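Local structure of homocysteine S-methyltransferase (Escherichia coli, 5DMM) at residues Leu17-Ala22 and Pro249-Pro254; Cys65-Ser70 and Ala166-Pro171; Gly120-Tyr125 and Glu155-Ala160; Gly226-Ala231 and Gly293-Thr298. The protein transfers a methyl group from S-methylmethionine, or less efficiently S-adenosylmethionine, to homocysteine, yielding methionine with the help of zinc. One frame throughout, in Å; residues are numbered along the deposited sequence.

Interaction 1 of 4, residues Leu17-Ala22 and Pro249-Pro254; sequences LLLDGA and PLVVYP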
loop_
_atom_site.group_PDB
_atom_site.type_symbol
_atom_site.label_atom_id
_atom_site.label_comp_id
_atom_site.label_asym_id
_atom_site.label_seq_id
_atom_site.Cartn_x
_atom_site.Cartn_y
_atom_site.Cartn_z
ATOM N N LEU A 17 2.511 -4.474 13.649
ATOM C CA LEU A 17 3.365 -3.578 12.871
ATOM C C LEU A 17 2.508 -2.417 12.376
ATOM O O LEU A 17 1.526 -2.648 11.670
ATOM C CB LEU A 17 3.976 -4.341 11.687
ATOM C CG LEU A 17 5.201 -3.891 10.907
ATOM C CD1 LEU A 17 5.738 -5.096 10.143
ATOM C CD2 LEU A 17 4.870 -2.745 9.959
ATOM N N LEU A 18 2.857 -1.175 12.711
ATOM C CA LEU A 18 2.009 -0.065 12.285
ATOM C C LEU A 18 2.407 0.437 10.901
ATOM O O LEU A 18 3.587 0.607 10.603
ATOM C CB LEU A 18 2.051 1.101 13.292
ATOM C CG LEU A 18 1.370 0.859 14.646
ATOM C CD1 LEU A 18 1.442 2.128 15.478
ATOM C CD2 LEU A 18 -0.087 0.414 14.475
ATOM N N LEU A 19 1.408 0.653 10.055
ATOM C CA LEU A 19 1.631 1.274 8.754
ATOM C C LEU A 19 1.482 2.779 8.893
ATOM O O LEU A 19 1.384 3.299 10.009
ATOM C CB LEU A 19 0.652 0.718 7.718
ATOM C CG LEU A 19 0.663 -0.810 7.607
ATOM C CD1 LEU A 19 -0.315 -1.299 6.540
ATOM C CD2 LEU A 19 2.068 -1.303 7.318
ATOM N N ASP A 20 1.483 3.485 7.768
ATOM C CA ASP A 20 1.258 4.917 7.816
ATOM C C ASP A 20 -0.186 5.196 7.447
ATOM O O ASP A 20 -1.020 4.294 7.460
ATOM C CB ASP A 20 2.224 5.660 6.877
ATOM C CG ASP A 20 2.067 5.252 5.424
ATOM O OD1 ASP A 20 1.294 4.316 5.115
ATOM O OD2 ASP A 20 2.739 5.878 4.577
ATOM N N GLY A 21 -0.472 6.444 7.101
ATOM C CA GLY A 21 -1.808 6.833 6.690
ATOM C C GLY A 21 -1.749 7.628 5.401
ATOM O O GLY A 21 -0.729 7.615 4.708
ATOM N N ALA A 22 -2.821 8.359 5.101
ATOM C CA ALA A 22 -2.914 9.072 3.830
ATOM C C ALA A 22 -1.856 10.174 3.680
ATOM O O ALA A 22 -1.506 10.877 4.628
ATOM C CB ALA A 22 -4.316 9.660 3.660
ATOM N N PRO A 249 0.155 -13.188 8.046
ATOM C CA PRO A 249 -0.158 -11.921 8.720
ATOM C C PRO A 249 -1.160 -11.119 7.893
ATOM O O PRO A 249 -0.957 -10.964 6.677
ATOM C CB PRO A 249 1.194 -11.184 8.793
ATOM C CG PRO A 249 2.227 -12.141 8.355
ATOM C CD PRO A 249 1.571 -13.292 7.654
ATOM N N LEU A 250 -2.224 -10.615 8.518
ATOM C CA LEU A 250 -3.243 -9.899 7.759
ATOM C C LEU A 250 -3.023 -8.396 7.828
ATOM O O LEU A 250 -2.580 -7.860 8.849
ATOM C CB LEU A 250 -4.647 -10.249 8.258
ATOM C CG LEU A 250 -5.077 -11.718 8.099
ATOM C CD1 LEU A 250 -6.516 -11.894 8.596
ATOM C CD2 LEU A 250 -4.925 -12.213 6.646
ATOM N N VAL A 251 -3.361 -7.730 6.728
ATOM C CA VAL A 251 -3.163 -6.298 6.568
ATOM C C VAL A 251 -4.497 -5.565 6.637
ATOM O O VAL A 251 -5.483 -6.007 6.059
ATOM C CB VAL A 251 -2.484 -5.981 5.207
ATOM C CG1 VAL A 251 -2.265 -4.497 5.052
ATOM C CG2 VAL A 251 -1.172 -6.731 5.069
ATOM N N VAL A 252 -4.532 -4.432 7.328
ATOM C CA VAL A 252 -5.762 -3.666 7.365
ATOM C C VAL A 252 -5.460 -2.179 7.499
ATOM O O VAL A 252 -4.798 -1.748 8.434
ATOM C CB VAL A 252 -6.707 -4.141 8.514
ATOM C CG1 VAL A 252 -5.997 -4.153 9.871
ATOM C CG2 VAL A 252 -7.953 -3.281 8.576
ATOM N N TYR A 253 -5.901 -1.408 6.518
ATOM C CA TYR A 253 -5.849 0.034 6.645
ATOM C C TYR A 253 -7.054 0.661 5.958
ATOM O O TYR A 253 -7.076 0.833 4.737
ATOM C CB TYR A 253 -4.523 0.621 6.124
ATOM C CG TYR A 253 -3.904 0.134 4.814
ATOM C CD1 TYR A 253 -3.692 1.025 3.765
ATOM C CD2 TYR A 253 -3.433 -1.169 4.667
ATOM C CE1 TYR A 253 -3.078 0.623 2.577
ATOM C CE2 TYR A 253 -2.823 -1.584 3.479
ATOM C CZ TYR A 253 -2.644 -0.681 2.444
ATOM O OH TYR A 253 -2.044 -1.076 1.267
ATOM N N PRO A 254 -8.080 0.981 6.760
ATOM C CA PRO A 254 -9.362 1.460 6.248
ATOM C C PRO A 254 -9.401 2.972 6.073
ATOM O O PRO A 254 -8.471 3.684 6.469
ATOM C CB PRO A 254 -10.343 1.021 7.333
ATOM C CG PRO A 254 -9.534 1.168 8.597
ATOM C CD PRO A 254 -8.148 0.691 8.210
#

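Interaction 2 of 4, residues Cys65-Ser70 and Ala166-Pro171; sequences CAITAS and ACETLP. With HCS (2-amino-4-mercapto-butyric acid), chain F.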
loop_
_atom_site.group_PDB
_atom_site.type_symbol
_atom_site.label_atom_id
_atom_site.label_comp_id
_atom_site.label_asym_id
_atom_site.label_seq_id
_atom_site.Cartn_x
_atom_site.Cartn_y
_atom_site.Cartn_z
ATOM N N CYS A 65 6.288 1.439 8.907
ATOM C CA CYS A 65 6.373 1.251 7.459
ATOM C C CYS A 65 5.754 2.436 6.729
ATOM O O CYS A 65 4.587 2.764 6.952
ATOM C CB CYS A 65 5.672 -0.049 7.037
ATOM S SG CYS A 65 5.902 -0.460 5.275
ATOM N N ALA A 66 6.535 3.080 5.862
ATOM C CA ALA A 66 6.008 4.113 4.986
ATOM C C ALA A 66 5.560 3.522 3.657
ATOM O O ALA A 66 6.225 2.641 3.110
ATOM C CB ALA A 66 7.063 5.208 4.740
ATOM N N ILE A 67 4.442 4.004 3.127
ATOM C CA ILE A 67 4.011 3.576 1.794
ATOM C C ILE A 67 4.266 4.719 0.818
ATOM O O ILE A 67 3.789 5.820 1.032
ATOM C CB ILE A 67 2.530 3.169 1.769
ATOM C CG1 ILE A 67 2.304 2.021 2.760
ATOM C CG2 ILE A 67 2.109 2.762 0.351
ATOM C CD1 ILE A 67 0.844 1.588 2.934
ATOM N N THR A 68 5.019 4.448 -0.247
ATOM C CA THR A 68 5.471 5.518 -1.153
ATOM C C THR A 68 4.320 6.138 -1.941
ATOM O O THR A 68 3.243 5.546 -2.076
ATOM C CB THR A 68 6.533 5.006 -2.141
ATOM O OG1 THR A 68 5.987 3.938 -2.933
ATOM C CG2 THR A 68 7.753 4.499 -1.383
ATOM N N ALA A 69 4.558 7.343 -2.463
ATOM C CA ALA A 69 3.532 8.064 -3.214
ATOM C C ALA A 69 3.464 7.625 -4.676
ATOM O O ALA A 69 3.476 8.469 -5.576
ATOM C CB ALA A 69 3.794 9.568 -3.131
ATOM N N SER A 70 3.420 6.315 -4.922
ATOM C CA SER A 70 3.491 5.800 -6.291
ATOM C C SER A 70 2.207 5.099 -6.735
ATOM O O SER A 70 2.198 4.419 -7.754
ATOM C CB SER A 70 4.669 4.832 -6.433
ATOM O OG SER A 70 4.660 3.872 -5.384
ATOM N N ALA A 166 3.749 -2.861 -1.761
ATOM C CA ALA A 166 2.371 -2.787 -1.289
ATOM C C ALA A 166 1.431 -2.824 -2.489
ATOM O O ALA A 166 1.108 -1.780 -3.077
ATOM C CB ALA A 166 2.162 -1.520 -0.489
ATOM N N CYS A 167 1.017 -4.023 -2.881
ATOM C CA CYS A 167 0.094 -4.168 -3.997
ATOM C C CYS A 167 -1.290 -4.002 -3.392
ATOM O O CYS A 167 -1.767 -4.895 -2.701
ATOM C CB CYS A 167 0.264 -5.523 -4.676
ATOM S SG CYS A 167 1.950 -5.778 -5.298
ATOM N N GLU A 168 -1.920 -2.861 -3.634
ATOM C CA GLU A 168 -3.043 -2.445 -2.794
ATOM C C GLU A 168 -4.264 -1.951 -3.555
ATOM O O GLU A 168 -4.177 -1.581 -4.730
ATOM C CB GLU A 168 -2.576 -1.344 -1.849
ATOM C CG GLU A 168 -2.076 -0.092 -2.595
ATOM C CD GLU A 168 -1.571 0.991 -1.660
ATOM O OE1 GLU A 168 -1.724 0.839 -0.428
ATOM O OE2 GLU A 168 -1.022 2.001 -2.165
ATOM N N THR A 169 -5.400 -1.917 -2.859
ATOM C CA THR A 169 -6.661 -1.443 -3.424
ATOM C C THR A 169 -7.044 -2.263 -4.671
ATOM O O THR A 169 -7.643 -1.746 -5.618
ATOM C CB THR A 169 -6.584 0.074 -3.788
ATOM O OG1 THR A 169 -5.735 0.753 -2.854
ATOM C CG2 THR A 169 -7.963 0.725 -3.767
ATOM N N LEU A 170 -6.708 -3.548 -4.650
ATOM C CA LEU A 170 -6.882 -4.431 -5.809
ATOM C C LEU A 170 -8.298 -5.020 -5.869
ATOM O O LEU A 170 -8.723 -5.679 -4.934
ATOM C CB LEU A 170 -5.859 -5.567 -5.756
ATOM C CG LEU A 170 -4.380 -5.196 -5.566
ATOM C CD1 LEU A 170 -3.553 -6.459 -5.437
ATOM C CD2 LEU A 170 -3.875 -4.338 -6.716
ATOM N N PRO A 171 -9.020 -4.795 -6.978
ATOM C CA PRO A 171 -10.419 -5.216 -7.105
ATOM C C PRO A 171 -10.650 -6.392 -8.044
ATOM O O PRO A 171 -11.764 -6.911 -8.088
ATOM C CB PRO A 171 -11.075 -3.977 -7.690
ATOM C CG PRO A 171 -10.000 -3.467 -8.653
ATOM C CD PRO A 171 -8.656 -3.825 -8.029
HETATM N N HCS F . -2.376 5.828 -2.428
HETATM C CA HCS F . -2.804 5.134 -1.229
HETATM C CB HCS F . -3.922 4.160 -1.578
HETATM C CG HCS F . -5.132 4.895 -2.141
HETATM S SD HCS F . -6.543 3.764 -2.223
HETATM C C HCS F . -1.646 4.379 -0.648
HETATM O OXT HCS F . -0.549 4.416 -1.246
HETATM O O HCS F . -1.821 3.740 0.412
#

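Interaction 3 of 4, residues Gly120-Tyr125 and Glu155-Ala160; sequences GSVGPY and EALLDA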
loop_
_atom_site.group_PDB
_atom_site.type_symbol
_atom_site.label_atom_id
_atom_site.label_comp_id
_atom_site.label_asym_id
_atom_site.label_seq_id
_atom_site.Cartn_x
_atom_site.Cartn_y
_atom_site.Cartn_z
ATOM N N GLY A 120 6.852 0.019 -1.428
ATOM C CA GLY A 120 6.534 0.696 -2.680
ATOM C C GLY A 120 5.083 0.462 -3.074
ATOM O O GLY A 120 4.658 -0.682 -3.255
ATOM N N SER A 121 4.317 1.542 -3.205
ATOM C CA SER A 121 2.906 1.413 -3.549
ATOM C C SER A 121 2.696 0.989 -5.004
ATOM O O SER A 121 3.188 1.639 -5.945
ATOM C CB SER A 121 2.164 2.716 -3.310
ATOM O OG SER A 121 0.865 2.590 -3.843
ATOM N N VAL A 122 1.947 -0.097 -5.167
ATOM C CA VAL A 122 1.510 -0.585 -6.464
ATOM C C VAL A 122 -0.010 -0.565 -6.526
ATOM O O VAL A 122 -0.684 -1.418 -5.931
ATOM C CB VAL A 122 2.032 -2.012 -6.726
ATOM C CG1 VAL A 122 1.349 -2.643 -7.947
ATOM C CG2 VAL A 122 3.542 -1.980 -6.905
ATOM N N GLY A 123 -0.556 0.425 -7.222
ATOM C CA GLY A 123 -2.001 0.550 -7.319
ATOM C C GLY A 123 -2.535 -0.247 -8.490
ATOM O O GLY A 123 -1.765 -0.667 -9.365
ATOM N N PRO A 124 -3.861 -0.445 -8.530
ATOM C CA PRO A 124 -4.475 -1.267 -9.579
ATOM C C PRO A 124 -4.589 -0.529 -10.903
ATOM O O PRO A 124 -4.515 0.695 -10.932
ATOM C CB PRO A 124 -5.870 -1.561 -9.017
ATOM C CG PRO A 124 -6.190 -0.331 -8.193
ATOM C CD PRO A 124 -4.863 0.099 -7.590
ATOM N N TYR A 125 -4.806 -1.290 -11.969
ATOM C CA TYR A 125 -5.071 -0.756 -13.300
ATOM C C TYR A 125 -6.282 0.184 -13.265
ATOM O O TYR A 125 -6.324 1.196 -13.961
ATOM C CB TYR A 125 -5.287 -1.915 -14.279
ATOM C CG TYR A 125 -5.479 -1.492 -15.713
ATOM C CD1 TYR A 125 -4.398 -1.093 -16.493
ATOM C CD2 TYR A 125 -6.743 -1.492 -16.294
ATOM C CE1 TYR A 125 -4.572 -0.706 -17.808
ATOM C CE2 TYR A 125 -6.924 -1.107 -17.611
ATOM C CZ TYR A 125 -5.836 -0.719 -18.360
ATOM O OH TYR A 125 -6.015 -0.336 -19.670
ATOM N N GLU A 155 9.771 -2.636 -11.303
ATOM C CA GLU A 155 11.213 -2.556 -11.456
ATOM C C GLU A 155 11.797 -1.300 -10.804
ATOM O O GLU A 155 12.801 -1.372 -10.095
ATOM C CB GLU A 155 11.580 -2.642 -12.941
ATOM C CG GLU A 155 11.439 -4.077 -13.436
ATOM C CD GLU A 155 11.840 -4.292 -14.898
ATOM O OE1 GLU A 155 12.285 -3.335 -15.566
ATOM O OE2 GLU A 155 11.700 -5.439 -15.377
ATOM N N ALA A 156 11.139 -0.166 -10.997
ATOM C CA ALA A 156 11.637 1.100 -10.472
ATOM C C ALA A 156 11.616 1.123 -8.942
ATOM O O ALA A 156 12.549 1.629 -8.309
ATOM C CB ALA A 156 10.819 2.254 -11.033
ATOM N N LEU A 157 10.563 0.559 -8.355
ATOM C CA LEU A 157 10.431 0.521 -6.894
ATOM C C LEU A 157 11.503 -0.384 -6.267
ATOM O O LEU A 157 12.099 -0.045 -5.243
ATOM C CB LEU A 157 9.027 0.044 -6.488
ATOM C CG LEU A 157 7.842 0.983 -6.771
ATOM C CD1 LEU A 157 6.511 0.257 -6.521
ATOM C CD2 LEU A 157 7.883 2.251 -5.903
ATOM N N LEU A 158 11.753 -1.534 -6.890
ATOM C CA LEU A 158 12.748 -2.467 -6.368
ATOM C C LEU A 158 14.157 -1.895 -6.554
ATOM O O LEU A 158 14.980 -1.941 -5.631
ATOM C CB LEU A 158 12.620 -3.845 -7.050
ATOM C CG LEU A 158 11.330 -4.625 -6.756
ATOM C CD1 LEU A 158 11.217 -5.901 -7.601
ATOM C CD2 LEU A 158 11.224 -4.966 -5.275
ATOM N N ASP A 159 14.425 -1.333 -7.727
ATOM C CA ASP A 159 15.748 -0.777 -8.008
ATOM C C ASP A 159 16.087 0.398 -7.110
ATOM O O ASP A 159 17.259 0.634 -6.816
ATOM C CB ASP A 159 15.860 -0.331 -9.469
ATOM C CG ASP A 159 15.973 -1.492 -10.418
ATOM O OD1 ASP A 159 16.308 -2.608 -9.964
ATOM O OD2 ASP A 159 15.721 -1.294 -11.626
ATOM N N ALA A 160 15.061 1.141 -6.690
ATOM C CA ALA A 160 15.253 2.279 -5.799
ATOM C C ALA A 160 15.410 1.829 -4.339
ATOM O O ALA A 160 15.700 2.644 -3.464
ATOM C CB ALA A 160 14.095 3.258 -5.924
#

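Interaction 4 of 4, residues Gly226-Ala231 and Gly293-Thr298; sequences GINCIA and GGCCRT. With ZN (zinc ion), chain B; HCS (2-amino-4-mercapto-butyric acid), chain F; BME (beta-mercaptoethanol), chain E.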
loop_
_atom_site.group_PDB
_atom_site.type_symbol
_atom_site.label_atom_id
_atom_site.label_comp_id
_atom_site.label_asym_id
_atom_site.label_seq_id
_atom_site.Cartn_x
_atom_site.Cartn_y
_atom_site.Cartn_z
ATOM N N GLY A 226 -4.584 -8.685 2.851
ATOM C CA GLY A 226 -5.550 -7.960 3.657
ATOM C C GLY A 226 -6.492 -7.067 2.898
ATOM O O GLY A 226 -6.798 -7.322 1.744
ATOM N N ILE A 227 -6.958 -6.018 3.569
ATOM C CA ILE A 227 -7.932 -5.110 2.981
ATOM C C ILE A 227 -7.536 -3.651 3.219
ATOM O O ILE A 227 -6.934 -3.312 4.242
ATOM C CB ILE A 227 -9.339 -5.367 3.562
ATOM C CG1 ILE A 227 -9.274 -5.274 5.086
ATOM C CG2 ILE A 227 -9.851 -6.738 3.110
ATOM C CD1 ILE A 227 -10.637 -5.342 5.793
ATOM N N ASN A 228 -7.848 -2.781 2.267
ATOM C CA ASN A 228 -7.632 -1.356 2.480
ATOM C C ASN A 228 -8.630 -0.542 1.675
ATOM O O ASN A 228 -9.289 -1.071 0.779
ATOM C CB ASN A 228 -6.193 -0.957 2.117
ATOM C CG ASN A 228 -5.932 -0.994 0.611
ATOM O OD1 ASN A 228 -5.844 -2.068 0.009
ATOM N ND2 ASN A 228 -5.782 0.188 0.004
ATOM N N CYS A 229 -8.735 0.739 2.003
ATOM C CA CYS A 229 -9.643 1.650 1.314
ATOM C C CYS A 229 -11.078 1.150 1.408
ATOM O O CYS A 229 -11.836 1.191 0.448
ATOM C CB CYS A 229 -9.215 1.825 -0.144
ATOM S SG CYS A 229 -9.815 3.369 -0.885
ATOM N N ILE A 230 -11.436 0.676 2.595
ATOM C CA ILE A 230 -12.766 0.143 2.868
ATOM C C ILE A 230 -13.335 0.889 4.078
ATOM O O ILE A 230 -12.576 1.450 4.871
ATOM C CB ILE A 230 -12.703 -1.383 3.128
ATOM C CG1 ILE A 230 -14.090 -1.987 3.365
ATOM C CG2 ILE A 230 -11.788 -1.683 4.314
ATOM C CD1 ILE A 230 -14.045 -3.486 3.678
ATOM N N ALA A 231 -14.660 0.921 4.207
ATOM C CA ALA A 231 -15.310 1.606 5.325
ATOM C C ALA A 231 -14.980 0.945 6.654
ATOM O O ALA A 231 -14.880 -0.279 6.734
ATOM C CB ALA A 231 -16.817 1.640 5.122
ATOM N N GLY A 293 -2.820 0.232 9.615
ATOM C CA GLY A 293 -2.633 1.655 9.374
ATOM C C GLY A 293 -3.915 2.309 8.921
ATOM O O GLY A 293 -5.000 1.852 9.263
ATOM N N GLY A 294 -3.787 3.375 8.132
ATOM C CA GLY A 294 -4.952 4.103 7.657
ATOM C C GLY A 294 -4.906 4.369 6.168
ATOM O O GLY A 294 -3.834 4.436 5.563
ATOM N N CYS A 295 -6.080 4.535 5.573
ATOM C CA CYS A 295 -6.173 4.875 4.160
ATOM C C CYS A 295 -6.773 6.287 4.019
ATOM O O CYS A 295 -6.316 7.223 4.681
ATOM C CB CYS A 295 -7.000 3.819 3.411
ATOM S SG CYS A 295 -6.498 3.507 1.678
ATOM N N CYS A 296 -7.802 6.433 3.194
ATOM C CA CYS A 296 -8.313 7.758 2.817
ATOM C C CYS A 296 -8.773 8.587 4.003
ATOM O O CYS A 296 -9.492 8.103 4.880
ATOM C CB CYS A 296 -9.465 7.625 1.815
ATOM S SG CYS A 296 -8.959 7.224 0.119
ATOM N N ARG A 297 -8.311 9.836 4.019
ATOM C CA ARG A 297 -8.682 10.851 5.011
ATOM C C ARG A 297 -8.100 10.592 6.399
ATOM O O ARG A 297 -8.394 11.320 7.347
ATOM C CB ARG A 297 -10.206 10.995 5.089
ATOM C CG ARG A 297 -10.825 11.430 3.768
ATOM C CD ARG A 297 -12.319 11.640 3.875
ATOM N NE ARG A 297 -12.988 10.507 4.503
ATOM C CZ ARG A 297 -13.327 9.384 3.876
ATOM N NH1 ARG A 297 -13.932 8.413 4.549
ATOM N NH2 ARG A 297 -13.059 9.227 2.586
ATOM N N THR A 298 -7.256 9.572 6.524
ATOM C CA THR A 298 -6.520 9.386 7.766
ATOM C C THR A 298 -5.302 10.295 7.765
ATOM O O THR A 298 -4.873 10.804 6.725
ATOM C CB THR A 298 -6.091 7.930 7.983
ATOM O OG1 THR A 298 -5.139 7.553 6.981
ATOM C CG2 THR A 298 -7.307 7.029 7.910
HETATM ZN ZN ZN B . -7.738 4.247 0.292
HETATM N N HCS F . -2.376 5.828 -2.428
HETATM C CA HCS F . -2.804 5.134 -1.229
HETATM C CB HCS F . -3.922 4.160 -1.578
HETATM C CG HCS F . -5.132 4.895 -2.141
HETATM S SD HCS F . -6.543 3.764 -2.223
HETATM C C HCS F . -1.646 4.379 -0.648
HETATM O OXT HCS F . -0.549 4.416 -1.246
HETATM O O HCS F . -1.821 3.740 0.412
HETATM C C1 BME E . -6.654 10.638 0.438
HETATM C C2 BME E . -7.767 9.711 -0.037
HETATM O O1 BME E . -7.000 11.245 1.663
HETATM S S2 BME E . -7.161 8.036 -0.380
#

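Interaction 1 of 4, residues Leu17-Ala22 and Pro249-Pro254
Leu-19 meets Val-251 and Tyr-253 with a single methyl group, CD1, and the contact is wholly apolar. CD1 lies 3.6 Å from CD2 of the Tyr-253 ring, approaching it obliquely, and the two side chains cross at about a right angle. The same methyl is 4.0 Å from CG1 of Val-251, and this CG1 in turn stands at the ring edge of Tyr-253, in its plane, so the three groups form one small cluster. Tyr-253 has CG between its backbone N and carbonyl carbon (chi1 43°), a torsion that leaves CD2 beside Leu-19 CD1.

No hydrogen bond joins the two segments. Strand 289-292 runs between 17-18 and 250-253 in the parallel sheet, and Leu-19 pairs by backbone with Ile-292 in it. The polar end of Tyr-253 looks elsewhere: its OH is hydrogen-bonded to Glu-168 and Trp-192. Asp-20 OD2 likewise bonds to Ile-67 N.

The contact thus belongs to the interior of a TIM barrel, where second-neighbour strands touch through inward side chains. Its chemistry gives the tyrosine ring apolar neighbours in the barrel core, while its hydroxyl, on the pocket side, is held by hydrogen bonds.

Interaction 2 of 4, residues Cys65-Ser70 and Ala166-Pro171
Strands 65-67 and 166-168 do not pair, since strand 117-122 separates them, and their nearest CA atoms, those of Ile-67 and Ala-166, are 7.3 Å apart. The gap is bridged by the CG2 methyl of Ile-67, which, anti to the backbone N, points at the second-neighbour strand. It sits 4.4 Å from CB of Ala-166 and 4.1 Å from OE2 of Glu-168, a light contact of a methyl with a carboxylate oxygen. CG2 also comes within 3.5 Å of OXT of the bound homocysteine.

Glu-168 runs extended beyond CG (chi2 -178°) and brings its carboxylate to that of the ligand: OE2 is 2.6 Å from OXT, and OE1 is 3.0 Å from the ligand O. Each oxygen has a protein partner as well, OE1 the hydroxyl of Tyr-253 and OE2 that of Ser-121, which fixes the rotation of the group. With a leucine in place of Glu-168, the Tyr-253 and Ser-121 hydroxyls would probably be left without their carboxylate partners and the homocysteine carboxylate would be left facing methyls. At Thr-169, OG1 lies 3.2 Å from the ligand sulfur SD. On the other segment, Thr-68 OG1 donates to Ser-70 OG (2.8 Å).

Both segments form part of the pocket at the C-terminal ends of the barrel strands. Trp-192 of strand 191-197 packs on Ile-67 and Ala-166, while helix 85-109 lies against Thr-68 and Ser-70 from outside.

Interaction 3 of 4, residues Gly120-Tyr125 and Glu155-Ala160
Leu-157 presses its CD1 methyl against the backbone of Gly-120 and Ser-121, and this is the tight part of the contact. CD1 lies 3.7 Å from C of Gly-120 and 3.6 Å from O of Ser-121, while the sister methyl CD2 rests 3.8 Å from CA of Gly-120. A side chain at Gly-120 would point straight at the leucine: its CB would stand 2.9 Å from CD1, a clash, so the bare glycine lets the helix come in close. CG2 of Val-122 completes the patch at 3.7 Å from CD1 of Leu-157; with CG1 anti to the backbone N (chi1 168°), CG2 is left to face the leucine.

Contact fades along the outer helix face. Asp-159 is exposed, and Glu-155 is only partly covered, its OE2 bonded to Tyr-186 OH.

Helix 143-159 runs almost antiparallel to strand 117-122, at 169° with the short axes 8.9 Å apart, and leads on to the neighbouring parallel strand 164-170; this is the beta-alpha-beta crossover of a TIM barrel. Ile-92 and Val-96 of helix 85-109 and Leu-165 of strand 164-170 enclose Leu-157 further.

The chemistry divides by side of the strand: the outward face meets the helix with backbone atoms, including a carbonyl oxygen, and the Val-122 methyl, with no hydrogen bond across, whereas the side chain of Ser-121 points away, into the pocket, where OG reaches the Glu-168 carboxylate and, weakly, the homocysteine.

Interaction 4 of 4, residues Gly226-Ala231 and Gly293-Thr298
Cys-295 and Cys-229 come together around the zinc ion, and the side chain of Cys-295 carries the contact. Its CB packs 3.8 Å from the backbone N of Cys-229 and stands 3.2 Å from the zinc. One bond further, SG binds the zinc at 2.0 Å and lies 3.6 Å from that same N of Cys-229 and 3.8 Å from ND2 of Asn-228. The homocysteine sulfur SD is 3.9 Å from Cys-295 SG.

From the opposite segment, Cys-229 holds SG anti to its backbone N (chi1 -157°), which carries the sulfur to the zinc at 2.5 Å. The two sulfurs subtend about 134° at the metal. SD of homocysteine stands 2.8 Å from the zinc, longer than the two cysteine bonds, consistent with the thiol being brought to the zinc for methyl transfer. Cys-296 is predicted as a further zinc ligand, but here its SG is in a disulfide with beta-mercaptoethanol S2, probably from the crystallisation liquor, and lies beyond bonding distance of the metal.

A type II beta turn from Cys-295 to Thr-298 shapes the loop, with the carbonyl O of Cys-295 gripped by both N and OG1 of Thr-298. Asn-228 OD1 is bonded to Ser-194 and to Thr-169 N. The zinc sits at the C-terminal mouth of the barrel: one cysteine follows strand 222-228, the others the strand 289-292 before helix 300-309, and strand 250-253 runs between the two.

How the interactions relate
All four contacts belong to one ring of eight parallel strands, the TIM barrel, with interactions 2 and 4 at its C-terminal mouth. Interactions 1 and 4 have centres 8 Å apart, as do 2 and 3; 3 and 4 lie on opposite sides of the chain's centre, 19 Å apart. Along the chain interaction 3 is nested inside 2, and 2 inside 1, whereas the segments of 1 and 4 alternate. Interactions 1 and 2 join second-neighbour strands inside the barrel, 3 fastens an outer helix to strand 117-122, and 4 binds the zinc. Residues far apart in sequence thereby meet at one homocysteine, its carboxylate served by interactions 2 and 3 and its sulfur by 4 together with Thr-169 of 2.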